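Local coordinates for SusD homolog (Bacteroides thetaiotaomicron VPI-5482, PDB 3FDH), which probably binds glycans at the bacterial cell surface as a SusD/RagB-family outer-membrane lipoprotein, at residues Ile82-Cys96 against Thr108-Cys120. Sequence-based numbering, arbitrary orientation.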
ATOM      1  N   ILE A  82      -0.239  -9.703 -11.103  1.00 29.63           N
ATOM      2  CA  ILE A  82       1.040  -9.042 -10.915  1.00 29.78           C
ATOM      3  C   ILE A  82       2.036  -9.538 -11.977  1.00 29.86           C
ATOM      4  O   ILE A  82       2.717  -8.751 -12.612  1.00 32.05           O
ATOM      5  CB  ILE A  82       1.571  -9.242  -9.492  1.00 30.53           C
ATOM      6  CG1 ILE A  82       0.681  -8.462  -8.501  1.00 32.99           C
ATOM      7  CG2 ILE A  82       3.026  -8.791  -9.402  1.00 30.39           C
ATOM      8  CD1 ILE A  82       0.777  -9.013  -7.049  1.00 32.37           C
ATOM      9  N   TYR A  83       2.075 -10.846 -12.182  1.00 29.44           N
ATOM     10  CA  TYR A  83       2.951 -11.437 -13.199  1.00 28.69           C
ATOM     11  C   TYR A  83       2.538 -10.980 -14.595  1.00 29.48           C
ATOM     12  O   TYR A  83       3.372 -10.655 -15.432  1.00 29.33           O
ATOM     13  CB  TYR A  83       3.014 -12.955 -13.115  1.00 29.90           C
ATOM     14  CG  TYR A  83       3.990 -13.440 -12.066  1.00 32.91           C
ATOM     15  CD1 TYR A  83       5.348 -13.484 -12.344  1.00 35.28           C
ATOM     16  CD2 TYR A  83       3.552 -13.880 -10.817  1.00 32.84           C
ATOM     17  CE1 TYR A  83       6.252 -13.938 -11.414  1.00 34.79           C
ATOM     18  CE2 TYR A  83       4.460 -14.333  -9.854  1.00 33.29           C
ATOM     19  CZ  TYR A  83       5.812 -14.358 -10.162  1.00 29.03           C
ATOM     20  OH  TYR A  83       6.760 -14.794  -9.252  1.00 26.68           O
ATOM     21  N   SER A  84       1.244 -10.872 -14.806  1.00 29.42           N
ATOM     22  CA  SER A  84       0.733 -10.387 -16.099  1.00 31.35           C
ATOM     23  C   SER A  84       1.199  -8.946 -16.398  1.00 30.22           C
ATOM     24  O   SER A  84       1.586  -8.611 -17.510  1.00 29.77           O
ATOM     25  CB  SER A  84      -0.802 -10.427 -16.126  1.00 31.84           C
ATOM     26  OG  SER A  84      -1.264  -9.882 -17.357  1.00 39.05           O
ATOM     27  N   SER A  85       1.117  -8.095 -15.388  1.00 30.32           N
ATOM     28  CA  SER A  85       1.496  -6.685 -15.531  1.00 29.22           C
ATOM     29  C   SER A  85       2.991  -6.578 -15.737  1.00 31.15           C
ATOM     30  O   SER A  85       3.453  -5.751 -16.508  1.00 31.72           O
ATOM     31  CB  SER A  85       1.058  -5.868 -14.315  1.00 28.90           C
ATOM     32  OG  SER A  85      -0.331  -5.946 -14.122  1.00 29.60           O
ATOM     33  N   LEU A  86       3.737  -7.476 -15.086  1.00 32.01           N
ATOM     34  CA  LEU A  86       5.204  -7.523 -15.208  1.00 29.90           C
ATOM     35  C   LEU A  86       5.587  -7.927 -16.615  1.00 29.14           C
ATOM     36  O   LEU A  86       6.445  -7.319 -17.244  1.00 27.89           O
ATOM     37  CB  LEU A  86       5.840  -8.485 -14.191  1.00 30.51           C
ATOM     38  CG  LEU A  86       7.354  -8.733 -14.277  1.00 32.69           C
ATOM     39  CD1 LEU A  86       8.098  -7.432 -14.208  1.00 29.80           C
ATOM     40  CD2 LEU A  86       7.880  -9.681 -13.163  1.00 26.69           C
ATOM     41  N   LYS A  87       4.914  -8.941 -17.115  1.00 26.99           N
ATOM     42  CA  LYS A  87       5.181  -9.428 -18.461  1.00 29.24           C
ATOM     43  C   LYS A  87       4.959  -8.315 -19.464  1.00 28.80           C
ATOM     44  O   LYS A  87       5.759  -8.111 -20.361  1.00 28.95           O
ATOM     45  CB  LYS A  87       4.262 -10.607 -18.800  1.00 29.63           C
ATOM     46  CG  LYS A  87       4.471 -11.209 -20.188  1.00 32.36           C
ATOM     47  CD  LYS A  87       3.497 -12.362 -20.439  1.00 39.53           C
ATOM     48  N   ASN A  88       3.856  -7.608 -19.292  1.00 27.15           N
ATOM     49  CA  ASN A  88       3.466  -6.547 -20.216  1.00 27.75           C
ATOM     50  C   ASN A  88       4.505  -5.427 -20.189  1.00 28.87           C
ATOM     51  O   ASN A  88       4.897  -4.897 -21.226  1.00 29.03           O
ATOM     52  CB  ASN A  88       2.061  -5.992 -19.889  1.00 26.28           C
ATOM     53  CG  ASN A  88       0.953  -6.935 -20.285  1.00 29.38           C
ATOM     54  OD1 ASN A  88       1.150  -7.809 -21.136  1.00 33.05           O
ATOM     55  ND2 ASN A  88      -0.240  -6.754 -19.692  1.00 30.58           N
ATOM     56  N   ALA A  89       4.958  -5.081 -18.987  1.00 28.88           N
ATOM     57  CA  ALA A  89       5.981  -4.019 -18.821  1.00 27.62           C
ATOM     58  C   ALA A  89       7.249  -4.405 -19.565  1.00 29.14           C
ATOM     59  O   ALA A  89       7.903  -3.595 -20.218  1.00 27.52           O
ATOM     60  CB  ALA A  89       6.296  -3.768 -17.335  1.00 28.18           C
ATOM     61  N   ARG A  90       7.546  -5.684 -19.495  1.00 29.63           N
ATOM     62  CA  ARG A  90       8.757  -6.220 -20.102  1.00 28.46           C
ATOM     63  C   ARG A  90       8.644  -6.228 -21.608  1.00 28.45           C
ATOM     64  O   ARG A  90       9.633  -6.056 -22.313  1.00 27.44           O
ATOM     65  CB  ARG A  90       9.104  -7.596 -19.556  1.00 28.87           C
ATOM     66  CG  ARG A  90       9.693  -7.492 -18.167  1.00 28.62           C
ATOM     67  CD  ARG A  90       9.874  -8.840 -17.537  1.00 31.02           C
ATOM     68  NE  ARG A  90      10.699  -8.780 -16.338  1.00 32.62           N
ATOM     69  CZ  ARG A  90      10.890  -9.794 -15.499  1.00 33.99           C
ATOM     70  NH1 ARG A  90      10.265 -10.938 -15.686  1.00 33.28           N
ATOM     71  NH2 ARG A  90      11.706  -9.656 -14.468  1.00 30.33           N
ATOM     72  N   ILE A  91       7.418  -6.399 -22.080  1.00 28.49           N
ATOM     73  CA  ILE A  91       7.153  -6.365 -23.536  1.00 28.28           C
ATOM     74  C   ILE A  91       7.420  -4.939 -24.017  1.00 27.99           C
ATOM     75  O   ILE A  91       8.046  -4.722 -25.050  1.00 28.69           O
ATOM     76  CB  ILE A  91       5.731  -6.840 -23.891  1.00 28.53           C
ATOM     77  CG1 ILE A  91       5.634  -8.366 -23.726  1.00 26.70           C
ATOM     78  CG2 ILE A  91       5.375  -6.459 -25.314  1.00 28.18           C
ATOM     79  CD1 ILE A  91       4.209  -8.922 -23.731  1.00 26.44           C
ATOM     80  N   ILE A  92       6.996  -3.962 -23.226  1.00 28.19           N
ATOM     81  CA  ILE A  92       7.212  -2.564 -23.585  1.00 28.53           C
ATOM     82  C   ILE A  92       8.715  -2.294 -23.659  1.00 28.86           C
ATOM     83  O   ILE A  92       9.232  -1.657 -24.584  1.00 28.20           O
ATOM     84  CB  ILE A  92       6.622  -1.604 -22.537  1.00 28.15           C
ATOM     85  CG1 ILE A  92       5.075  -1.684 -22.515  1.00 28.35           C
ATOM     86  CG2 ILE A  92       7.094  -0.194 -22.834  1.00 27.74           C
ATOM     87  CD1 ILE A  92       4.384  -0.869 -21.368  1.00 25.67           C
ATOM     88  N   ILE A  93       9.412  -2.826 -22.671  1.00 29.67           N
ATOM     89  CA  ILE A  93      10.843  -2.553 -22.521  1.00 29.88           C
ATOM     90  C   ILE A  93      11.564  -3.087 -23.729  1.00 28.61           C
ATOM     91  O   ILE A  93      12.450  -2.442 -24.285  1.00 29.65           O
ATOM     92  CB  ILE A  93      11.423  -3.129 -21.217  1.00 28.63           C
ATOM     93  CG1 ILE A  93      10.766  -2.442 -20.006  1.00 26.04           C
ATOM     94  CG2 ILE A  93      12.942  -2.985 -21.246  1.00 27.73           C
ATOM     95  CD1 ILE A  93      11.118  -3.020 -18.670  1.00 23.46           C
ATOM     96  N   ASP A  94      11.134  -4.257 -24.164  1.00 29.68           N
ATOM     97  CA  ASP A  94      11.715  -4.872 -25.359  1.00 30.28           C
ATOM     98  C   ASP A  94      11.316  -4.124 -26.618  1.00 28.85           C
ATOM     99  O   ASP A  94      12.143  -3.841 -27.475  1.00 29.55           O
ATOM    100  CB  ASP A  94      11.338  -6.340 -25.513  1.00 31.21           C
ATOM    101  CG  ASP A  94      12.090  -7.241 -24.542  1.00 38.02           C
ATOM    102  OD1 ASP A  94      13.022  -6.759 -23.849  1.00 42.12           O
ATOM    103  OD2 ASP A  94      11.742  -8.439 -24.488  1.00 42.34           O
ATOM    104  N   GLN A  95      10.040  -3.797 -26.717  1.00 28.27           N
ATOM    105  CA  GLN A  95       9.559  -3.086 -27.916  1.00 26.72           C
ATOM    106  C   GLN A  95      10.232  -1.731 -28.068  1.00 27.20           C
ATOM    107  O   GLN A  95      10.419  -1.253 -29.182  1.00 25.45           O
ATOM    108  CB  GLN A  95       8.042  -2.917 -27.917  1.00 26.43           C
ATOM    109  CG  GLN A  95       7.322  -4.218 -28.189  1.00 27.72           C
ATOM    110  CD  GLN A  95       5.811  -4.073 -28.311  1.00 28.66           C
ATOM    111  OE1 GLN A  95       5.261  -2.974 -28.306  1.00 34.40           O
ATOM    112  NE2 GLN A  95       5.144  -5.190 -28.401  1.00 26.29           N
ATOM    113  N   CYS A  96      10.672  -1.165 -26.943  1.00 28.53           N
ATOM    114  CA  CYS A  96      11.233   0.195 -26.939  1.00 30.64           C
ATOM    115  C   CYS A  96      12.729   0.200 -27.118  1.00 33.35           C
ATOM    116  O   CYS A  96      13.360   1.260 -27.218  1.00 33.56           O
ATOM    117  CB  CYS A  96      10.863   0.950 -25.677  1.00 31.33           C
ATOM    118  SG  CYS A  96       9.172   1.434 -25.660  1.00 30.92           S
ATOM    119  N   THR A 108       8.877   6.373 -22.519  1.00 29.87           N
ATOM    120  CA  THR A 108       7.845   5.355 -22.324  1.00 29.48           C
ATOM    121  C   THR A 108       8.502   4.122 -21.733  1.00 29.92           C
ATOM    122  O   THR A 108       7.963   3.450 -20.865  1.00 29.43           O
ATOM    123  CB  THR A 108       7.149   4.997 -23.668  1.00 29.97           C
ATOM    124  OG1 THR A 108       6.363   6.112 -24.097  1.00 27.11           O
ATOM    125  CG2 THR A 108       6.245   3.812 -23.504  1.00 28.02           C
ATOM    126  N   ARG A 109       9.727   3.897 -22.178  1.00 29.63           N
ATOM    127  CA  ARG A 109      10.491   2.733 -21.745  1.00 29.29           C
ATOM    128  C   ARG A 109      10.788   2.833 -20.256  1.00 29.26           C
ATOM    129  O   ARG A 109      10.693   1.862 -19.505  1.00 27.49           O
ATOM    130  CB  ARG A 109      11.795   2.603 -22.537  1.00 30.12           C
ATOM    131  CG  ARG A 109      12.482   1.281 -22.332  1.00 31.59           C
ATOM    132  CD  ARG A 109      13.794   1.199 -23.071  1.00 35.53           C
ATOM    133  NE  ARG A 109      14.121  -0.195 -23.350  1.00 39.17           N
ATOM    134  CZ  ARG A 109      15.286  -0.621 -23.822  1.00 39.56           C
ATOM    135  NH1 ARG A 109      16.263   0.226 -24.060  1.00 38.74           N
ATOM    136  NH2 ARG A 109      15.469  -1.905 -24.062  1.00 42.24           N
ATOM    137  N   GLY A 110      11.146   4.043 -19.859  1.00 29.20           N
ATOM    138  CA  GLY A 110      11.477   4.327 -18.481  1.00 28.43           C
ATOM    139  C   GLY A 110      10.264   4.170 -17.594  1.00 28.00           C
ATOM    140  O   GLY A 110      10.333   3.644 -16.485  1.00 26.58           O
HETATM  141  N   MSE A 111       9.134   4.633 -18.091  1.00 27.76           N
HETATM  142  CA  MSE A 111       7.905   4.514 -17.296  1.00 28.36           C
HETATM  143  C   MSE A 111       7.615   3.027 -17.045  1.00 28.70           C
HETATM  144  O   MSE A 111       7.205   2.618 -15.939  1.00 30.33           O
HETATM  145  CB  MSE A 111       6.720   5.168 -18.008  1.00 29.70           C
HETATM  146  CG  MSE A 111       6.902   6.647 -18.272  1.00 30.67           C
HETATM  147 SE   MSE A 111       5.496   7.386 -19.370  0.75 23.61          SE
HETATM  148  CE  MSE A 111       6.106   9.214 -19.452  1.00 29.52           C
ATOM    149  N   ALA A 112       7.785   2.243 -18.095  1.00 27.15           N
ATOM    150  CA  ALA A 112       7.572   0.789 -18.050  1.00 27.26           C
ATOM    151  C   ALA A 112       8.554   0.123 -17.098  1.00 27.59           C
ATOM    152  O   ALA A 112       8.210  -0.842 -16.419  1.00 27.85           O
ATOM    153  CB  ALA A 112       7.675   0.163 -19.453  1.00 25.94           C
ATOM    154  N   GLU A 113       9.760   0.671 -17.026  1.00 27.05           N
ATOM    155  CA  GLU A 113      10.815   0.119 -16.155  1.00 27.14           C
ATOM    156  C   GLU A 113      10.435   0.353 -14.701  1.00 28.30           C
ATOM    157  O   GLU A 113      10.606  -0.514 -13.841  1.00 28.38           O
ATOM    158  CB  GLU A 113      12.189   0.716 -16.494  1.00 28.32           C
ATOM    159  CG  GLU A 113      12.771   0.055 -17.744  1.00 28.11           C
ATOM    160  CD  GLU A 113      13.919   0.807 -18.419  1.00 31.50           C
ATOM    161  OE1 GLU A 113      14.044   2.027 -18.223  1.00 28.92           O
ATOM    162  OE2 GLU A 113      14.666   0.164 -19.202  1.00 30.63           O
ATOM    163  N   VAL A 114       9.837   1.502 -14.459  1.00 27.32           N
ATOM    164  CA  VAL A 114       9.335   1.829 -13.126  1.00 28.41           C
ATOM    165  C   VAL A 114       8.172   0.870 -12.757  1.00 29.59           C
ATOM    166  O   VAL A 114       8.069   0.361 -11.640  1.00 28.93           O
ATOM    167  CB  VAL A 114       8.885   3.316 -13.023  1.00 26.81           C
ATOM    168  CG1 VAL A 114       8.126   3.585 -11.662  1.00 26.43           C
ATOM    169  CG2 VAL A 114      10.092   4.252 -13.179  1.00 28.33           C
HETATM  170  N   MSE A 115       7.303   0.590 -13.715  1.00 28.81           N
HETATM  171  CA  MSE A 115       6.180  -0.299 -13.396  1.00 28.65           C
HETATM  172  C   MSE A 115       6.680  -1.708 -13.210  1.00 29.74           C
HETATM  173  O   MSE A 115       6.096  -2.482 -12.452  1.00 31.34           O
HETATM  174  CB  MSE A 115       5.093  -0.292 -14.470  1.00 28.03           C
HETATM  175  CG  MSE A 115       4.368   1.024 -14.652  1.00 27.01           C
HETATM  176 SE   MSE A 115       3.151   1.228 -13.193  0.75 26.25          SE
HETATM  177  CE  MSE A 115       4.106   2.372 -12.019  1.00 27.45           C
ATOM    178  N   ALA A 116       7.765  -2.036 -13.896  1.00 29.33           N
ATOM    179  CA  ALA A 116       8.329  -3.405 -13.799  1.00 28.52           C
ATOM    180  C   ALA A 116       8.882  -3.566 -12.375  1.00 29.26           C
ATOM    181  O   ALA A 116       8.692  -4.580 -11.717  1.00 29.83           O
ATOM    182  CB  ALA A 116       9.414  -3.638 -14.832  1.00 28.92           C
ATOM    183  N   ALA A 117       9.568  -2.524 -11.928  1.00 29.78           N
ATOM    184  CA  ALA A 117      10.181  -2.511 -10.610  1.00 27.94           C
ATOM    185  C   ALA A 117       9.103  -2.651  -9.565  1.00 28.92           C
ATOM    186  O   ALA A 117       9.229  -3.401  -8.601  1.00 28.89           O
ATOM    187  CB  ALA A 117      10.976  -1.207 -10.382  1.00 26.96           C
ATOM    188  N   TYR A 118       8.028  -1.922  -9.788  1.00 28.62           N
ATOM    189  CA  TYR A 118       6.938  -1.857  -8.816  1.00 27.91           C
ATOM    190  C   TYR A 118       6.299  -3.207  -8.630  1.00 29.69           C
ATOM    191  O   TYR A 118       6.020  -3.634  -7.513  1.00 29.44           O
ATOM    192  CB  TYR A 118       5.892  -0.804  -9.225  1.00 29.01           C
ATOM    193  CG  TYR A 118       5.010  -0.356  -8.092  1.00 26.69           C
ATOM    194  CD1 TYR A 118       3.946  -1.138  -7.662  1.00 32.27           C
ATOM    195  CD2 TYR A 118       5.224   0.850  -7.466  1.00 27.56           C
ATOM    196  CE1 TYR A 118       3.119  -0.734  -6.614  1.00 30.06           C
ATOM    197  CE2 TYR A 118       4.406   1.263  -6.433  1.00 29.38           C
ATOM    198  CZ  TYR A 118       3.344   0.471  -6.017  1.00 29.41           C
ATOM    199  OH  TYR A 118       2.532   0.898  -4.977  1.00 30.92           O
ATOM    200  N   ASN A 119       6.098  -3.887  -9.747  1.00 28.68           N
ATOM    201  CA  ASN A 119       5.450  -5.202  -9.721  1.00 28.59           C
ATOM    202  C   ASN A 119       6.371  -6.286  -9.201  1.00 28.63           C
ATOM    203  O   ASN A 119       5.935  -7.210  -8.504  1.00 27.60           O
ATOM    204  CB  ASN A 119       4.852  -5.541 -11.076  1.00 27.33           C
ATOM    205  CG  ASN A 119       3.580  -4.755 -11.332  1.00 28.22           C
ATOM    206  OD1 ASN A 119       2.542  -5.013 -10.717  1.00 29.33           O
ATOM    207  ND2 ASN A 119       3.665  -3.764 -12.204  1.00 26.85           N
ATOM    208  N   CYS A 120       7.657  -6.139  -9.483  1.00 28.14           N
ATOM    209  CA  CYS A 120       8.623  -7.100  -8.944  1.00 28.53           C
ATOM    210  C   CYS A 120       8.643  -7.007  -7.446  1.00 29.39           C
ATOM    211  O   CYS A 120       8.783  -8.005  -6.735  1.00 30.48           O
ATOM    212  CB  CYS A 120      10.036  -6.851  -9.469  1.00 29.57           C
ATOM    213  SG  CYS A 120      10.275  -7.392 -11.203  1.00 31.35           S
TER
HETATM  214  O   HOH W   1      14.931  -4.996 -23.927  1.00 46.02           O
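Ala-89 and Ala-112 mark the middle of an antiparallel helical hairpin, their CA atoms 5.1 Å apart, where helices 76-95 and 106-127 illustrate how small residues let two helices pack closely, a pairing consistent with the TPR-related, helix-rich fold of SusD-like proteins. The axes of the two segments approach to 8.6 Å and their N-to-C directions differ by 153°. Along this seam the methyl of Ala-89 rests on the carbonyl O of Ala-112 and on the methyl of Ala-116. Ile-92 presses its CG2 branch onto Ala-112 CB at 3.4 Å, tighter than ordinary carbon contact. Ile-93 is a knob in the hole formed by Arg-109, Ala-112, Glu-113 and Ala-116: with CG1 beside the backbone N (chi1 -64°), its CD1 runs to Glu-113 CG at 3.6 Å, while CG2 meets the guanidinium of Arg-109.

That arginine extends back across the C-terminal turn of 82-96, its CB and CG lying against Cys-96 CB. Its NE donates to Ile-93 O at 3.0 Å, in the carbonyl plane and on a lone pair, and NH2 adds a weak bond to the same oxygen. A water links NH2, again weakly, to Asp-94 OD1. An alanine in place of Arg-109 would probably leave Ile-93 O without these two donors and strip the CG and CD methylenes from beside Cys-96 CB.

Toward the other end, Leu-86 straddles Cys-120 SG with both methyls, CD1 at 3.7 Å. Asn-119 lays its amide beside Ser-85 CB; its ND2 donates to Met-115 O at 2.8 Å, and its OD1 accepts from Asn-36 of helix 21-37. Chemically, the hairpin is thus an apolar seam with polar groups tied at its ends, where the carbonyls at the C-terminal end of helix 76-95 probably also favour the positive guanidinium placed there.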